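PDB 5LKW: putative OmpA family lipoprotein from Burkholderia cenocepacia, which binds diaminopimelic acid, a peptidoglycan component, and as part of the Tol-Pal system probably helps maintain outer-membrane integrity and takes part in outer-membrane invagination during cell division. Local coordinates for residues R48-Q53 with A116-Q121; Y25-E30 with E74-A79. One frame throughout, in Å; residues are numbered along the deposited sequence.

Overall arrangement
From the N terminus, the chain forms edge strand 17-19 and then runs through a loop to helix 32-44. Residues 25-30 of that loop later receive helix 62-82, so interaction 2 closes a loop of chain that includes helix 32-44 and strand 50-55. Interaction 1 begins within that closed loop, at residues 48-53, and closes only when the last strand, 115-120, returns beside it. The two contacts therefore cross rather than nest. Interaction 1 joins the two inner strands of the OmpA-like sheet, and interaction 2 fastens the 25-30 loop to helix 62-82, which packs on that sheet. They meet where Ile52, Ala116 and Leu118 pack against Val76, with Ile52 also touching Arg77.

Interaction 1. Residues R48-Q53 with A116-Q121; sequences RHVLIQ and ADLVYQ
Val50 lies over the ring of Tyr120, its cross-strand neighbour where the two inner strands of the mixed sheet of the OmpA-like domain, 50-55 and 115-120, pair antiparallel. Five backbone hydrogen bonds hold them. Leu51 and Val119 bond to each other in both directions, as do Gln53 and Asp117, and Gln121 N reaches His49 O at 2.8 Å to extend the pairing by one more bond. The bond from Leu51 N to Val119 O is nearly straight, 174° at the hydrogen.

Val50, Ile52, Leu118 and Tyr120 share the face covered by helices 32-44 and 62-82. CG2 of Val50, anti to the backbone N, sits 3.9 Å from the centroid of the Tyr120 ring and almost on its normal, a CH-pi contact. The same methyl meets Leu118 CB at 3.8 Å. Leu42 of helix 32-44 touches both Val50 and Tyr120, while Ile52 meets Ala73 and Val76 of helix 62-82.

On the other face Leu51 and Val119 are directly paired across the strands, CB of Leu51 4.1 Å from CB of Val119. Gln53 stretches across Val119, and its OE1 is 3.5 Å from Val119 CG2.

Of the charged side chains, Asp117 is held through OD1 by Ser17 and Arg115. Arg48 gives NE to Tyr41 OH and brings NH1 to 2.6 Å from Gln121 O, which lies at the guanidinium edge.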
# COMPACT_ATOMS: atom_id res chain seq x y z
N ARG A 48 -3.96 -6.51 15.76
CA ARG A 48 -3.20 -6.43 14.50
C ARG A 48 -2.93 -5.03 14.01
O ARG A 48 -3.84 -4.26 13.80
CB ARG A 48 -3.89 -7.22 13.39
CG ARG A 48 -3.53 -8.66 13.38
CD ARG A 48 -2.03 -8.79 13.11
NE ARG A 48 -1.66 -10.18 12.89
CZ ARG A 48 -0.42 -10.62 12.71
NH1 ARG A 48 0.61 -9.77 12.68
NH2 ARG A 48 -0.23 -11.91 12.51
N HIS A 49 -1.65 -4.74 13.80
CA HIS A 49 -1.19 -3.49 13.25
C HIS A 49 -0.55 -3.68 11.85
O HIS A 49 0.16 -4.65 11.60
CB HIS A 49 -0.23 -2.84 14.23
CG HIS A 49 -0.92 -2.17 15.38
ND1 HIS A 49 -1.88 -2.81 16.14
CD2 HIS A 49 -0.81 -0.92 15.89
CE1 HIS A 49 -2.32 -1.99 17.08
NE2 HIS A 49 -1.68 -0.84 16.95
N VAL A 50 -0.83 -2.74 10.96
CA VAL A 50 -0.34 -2.82 9.58
C VAL A 50 0.40 -1.52 9.31
O VAL A 50 -0.07 -0.44 9.64
CB VAL A 50 -1.50 -3.07 8.55
CG1 VAL A 50 -2.49 -1.91 8.51
CG2 VAL A 50 -0.98 -3.36 7.17
N LEU A 51 1.57 -1.65 8.72
CA LEU A 51 2.30 -0.50 8.23
C LEU A 51 2.01 -0.39 6.75
O LEU A 51 2.24 -1.34 6.01
CB LEU A 51 3.79 -0.73 8.44
CG LEU A 51 4.70 0.42 8.09
CD1 LEU A 51 4.59 1.58 9.11
CD2 LEU A 51 6.15 -0.17 8.04
N ILE A 52 1.57 0.77 6.30
CA ILE A 52 1.26 0.94 4.88
C ILE A 52 2.36 1.83 4.30
O ILE A 52 2.42 2.99 4.63
CB ILE A 52 -0.14 1.63 4.66
CG1 ILE A 52 -1.31 0.76 5.20
CG2 ILE A 52 -0.40 1.96 3.17
CD1 ILE A 52 -2.48 1.69 5.56
N GLN A 53 3.21 1.25 3.45
CA GLN A 53 4.39 1.90 2.85
C GLN A 53 4.13 2.25 1.36
O GLN A 53 3.93 1.35 0.53
CB GLN A 53 5.58 0.95 2.86
CG GLN A 53 5.94 0.31 4.19
CD GLN A 53 7.28 -0.37 4.12
OE1 GLN A 53 7.48 -1.29 3.33
NE2 GLN A 53 8.22 0.08 4.94
N ALA A 116 1.99 0.55 -3.18
CA ALA A 116 1.85 0.66 -1.71
C ALA A 116 1.68 -0.71 -1.16
O ALA A 116 0.84 -1.47 -1.68
CB ALA A 116 0.59 1.56 -1.32
N ASP A 117 2.47 -1.04 -0.11
CA ASP A 117 2.41 -2.35 0.53
C ASP A 117 1.82 -2.27 1.94
O ASP A 117 2.21 -1.40 2.75
CB ASP A 117 3.82 -3.00 0.67
CG ASP A 117 4.58 -3.10 -0.64
OD1 ASP A 117 3.97 -3.48 -1.69
OD2 ASP A 117 5.82 -2.84 -0.61
N LEU A 118 1.01 -3.29 2.24
CA LEU A 118 0.46 -3.52 3.57
C LEU A 118 1.48 -4.38 4.26
O LEU A 118 1.66 -5.54 3.88
CB LEU A 118 -0.91 -4.24 3.47
CG LEU A 118 -2.18 -3.47 3.03
CD1 LEU A 118 -2.14 -3.00 1.67
CD2 LEU A 118 -3.41 -4.38 3.09
N VAL A 119 2.17 -3.82 5.26
CA VAL A 119 3.22 -4.60 5.94
C VAL A 119 2.74 -4.91 7.39
O VAL A 119 2.69 -4.05 8.26
CB VAL A 119 4.58 -3.88 5.91
CG1 VAL A 119 5.71 -4.79 6.47
CG2 VAL A 119 4.90 -3.32 4.44
N TYR A 120 2.36 -6.16 7.60
CA TYR A 120 1.63 -6.51 8.81
C TYR A 120 2.68 -6.72 9.86
O TYR A 120 3.66 -7.45 9.61
CB TYR A 120 0.79 -7.75 8.56
CG TYR A 120 -0.60 -7.45 8.02
CD1 TYR A 120 -1.61 -6.98 8.88
CD2 TYR A 120 -0.91 -7.62 6.65
CE1 TYR A 120 -2.89 -6.71 8.41
CE2 TYR A 120 -2.19 -7.37 6.16
CZ TYR A 120 -3.20 -6.90 7.06
OH TYR A 120 -4.52 -6.64 6.68
N GLN A 121 2.50 -6.03 10.99
CA GLN A 121 3.44 -6.01 12.13
C GLN A 121 3.39 -7.29 12.96
O GLN A 121 2.31 -7.88 13.16
CB GLN A 121 3.20 -4.80 13.08
CG GLN A 121 3.51 -3.42 12.49
CD GLN A 121 4.79 -3.43 11.66
OE1 GLN A 121 4.74 -3.66 10.45
NE2 GLN A 121 5.94 -3.19 12.32

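Interaction 2. Residues Y25-E30 with E74-A79; sequences YSVKDE and EAVRRA
Val27 points its side chain at the helix, as Ala75 does at the loop, and they meet methyl to methyl: Val27 CG2 is 3.8 Å from Ala75 CB. With CG1 anti to the backbone N (chi1 175°), CG2 is the branch that faces the helix, where it also touches Val76 CG2 at 4.3 Å. Ala75 CB has a second neighbour in Tyr25 O, 3.2 Å away, so this one methyl lies against both a side chain and a backbone carbonyl of the loop.

Here the segment between strand 17-19 and helix 32-44 of the OmpA-like domain drapes over helix 62-82, whose Val76 also packs on Ile52 of the sheet and on Met35. Just before this segment in the chain come Asp21, Phe22 and Asp23 of the diaminopimelic acid pocket, and Lys28 reaches back to form a salt bridge with Asp21.

Arg78 folds back along its own helix and lays one guanidinium face over Ala75 CA. The Tyr25 ring and this guanidinium approach edge to edge, with CD1 of Tyr25 4.5 Å from NH2 of Arg78. A water in the guanidinium plane accepts a weak hydrogen bond from Arg78 NH2 and donates to Tyr25 O at 3.0 Å.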
# COMPACT_ATOMS: atom_id res chain seq x y z
N TYR A 25 -1.96 9.04 -7.07
CA TYR A 25 -2.31 8.33 -5.85
C TYR A 25 -3.74 7.86 -5.76
O TYR A 25 -4.17 7.58 -4.65
CB TYR A 25 -1.90 9.10 -4.59
CG TYR A 25 -2.47 10.50 -4.51
CD1 TYR A 25 -3.67 10.74 -3.87
CD2 TYR A 25 -1.79 11.57 -5.08
CE1 TYR A 25 -4.22 12.04 -3.81
CE2 TYR A 25 -2.31 12.85 -5.02
CZ TYR A 25 -3.53 13.09 -4.38
OH TYR A 25 -4.02 14.38 -4.32
N SER A 26 -4.47 7.74 -6.89
CA SER A 26 -5.83 7.16 -6.86
C SER A 26 -5.78 5.66 -6.67
O SER A 26 -5.15 4.94 -7.48
CB SER A 26 -6.60 7.37 -8.16
OG SER A 26 -6.47 8.72 -8.57
N VAL A 27 -6.55 5.18 -5.72
CA VAL A 27 -6.74 3.74 -5.51
C VAL A 27 -7.86 3.35 -6.42
O VAL A 27 -9.00 3.70 -6.16
CB VAL A 27 -7.06 3.36 -4.04
CG1 VAL A 27 -7.38 1.88 -3.90
CG2 VAL A 27 -5.93 3.73 -3.18
N LYS A 28 -7.53 2.69 -7.52
CA LYS A 28 -8.54 2.31 -8.52
C LYS A 28 -9.65 1.36 -7.94
O LYS A 28 -9.39 0.59 -6.98
CB LYS A 28 -7.88 1.68 -9.72
CG LYS A 28 -7.03 2.63 -10.56
CD LYS A 28 -6.39 1.81 -11.66
CE LYS A 28 -4.90 2.14 -11.88
NZ LYS A 28 -4.30 1.22 -12.92
N ASP A 29 -10.83 1.44 -8.55
CA ASP A 29 -12.03 0.70 -8.15
C ASP A 29 -11.78 -0.79 -8.00
O ASP A 29 -12.34 -1.41 -7.08
CB ASP A 29 -13.15 0.91 -9.20
CG ASP A 29 -13.96 2.19 -8.96
OD1 ASP A 29 -13.85 2.80 -7.87
OD2 ASP A 29 -14.72 2.57 -9.88
N GLU A 30 -10.92 -1.34 -8.87
CA GLU A 30 -10.59 -2.78 -8.87
C GLU A 30 -10.07 -3.20 -7.50
O GLU A 30 -10.14 -4.34 -7.16
CB GLU A 30 -9.53 -3.15 -9.93
CG GLU A 30 -8.19 -2.43 -9.70
CD GLU A 30 -7.26 -2.56 -10.88
OE1 GLU A 30 -7.52 -1.95 -11.94
OE2 GLU A 30 -6.26 -3.27 -10.75
N GLU A 74 -1.57 6.98 2.17
CA GLU A 74 -2.71 7.66 2.82
C GLU A 74 -3.99 7.32 2.10
O GLU A 74 -5.00 7.01 2.76
CB GLU A 74 -2.49 9.18 2.92
CG GLU A 74 -1.45 9.54 4.00
CD GLU A 74 -1.15 11.05 4.13
OE1 GLU A 74 -1.50 11.85 3.21
OE2 GLU A 74 -0.53 11.41 5.16
N ALA A 75 -3.93 7.33 0.75
CA ALA A 75 -4.99 6.79 -0.08
C ALA A 75 -5.45 5.35 0.32
O ALA A 75 -6.64 5.06 0.37
CB ALA A 75 -4.60 6.89 -1.58
N VAL A 76 -4.51 4.45 0.63
CA VAL A 76 -4.83 3.08 1.06
C VAL A 76 -5.42 3.06 2.50
O VAL A 76 -6.43 2.41 2.77
CB VAL A 76 -3.57 2.17 0.98
CG1 VAL A 76 -3.85 0.79 1.58
CG2 VAL A 76 -3.01 2.07 -0.51
N ARG A 77 -4.76 3.75 3.41
CA ARG A 77 -5.23 3.93 4.81
C ARG A 77 -6.65 4.49 4.81
O ARG A 77 -7.55 3.92 5.42
CB ARG A 77 -4.26 4.83 5.61
CG ARG A 77 -4.67 5.04 7.13
CD ARG A 77 -3.98 6.23 7.77
NE ARG A 77 -4.48 7.43 7.09
CZ ARG A 77 -3.88 8.62 7.05
NH1 ARG A 77 -2.72 8.84 7.66
NH2 ARG A 77 -4.47 9.59 6.35
N ARG A 78 -6.87 5.55 4.03
CA ARG A 78 -8.17 6.17 3.91
C ARG A 78 -9.25 5.20 3.42
O ARG A 78 -10.37 5.15 3.97
CB ARG A 78 -8.06 7.38 2.97
CG ARG A 78 -9.36 7.80 2.32
CD ARG A 78 -9.29 9.23 1.78
NE ARG A 78 -8.66 9.24 0.46
CZ ARG A 78 -7.42 9.67 0.20
NH1 ARG A 78 -6.63 10.14 1.16
NH2 ARG A 78 -6.98 9.62 -1.05
N ALA A 79 -8.94 4.44 2.37
CA ALA A 79 -9.86 3.40 1.88
C ALA A 79 -10.17 2.37 2.93
O ALA A 79 -11.28 1.84 2.96
CB ALA A 79 -9.28 2.68 0.64
O HOH W 1 -6.76 8.78 -3.64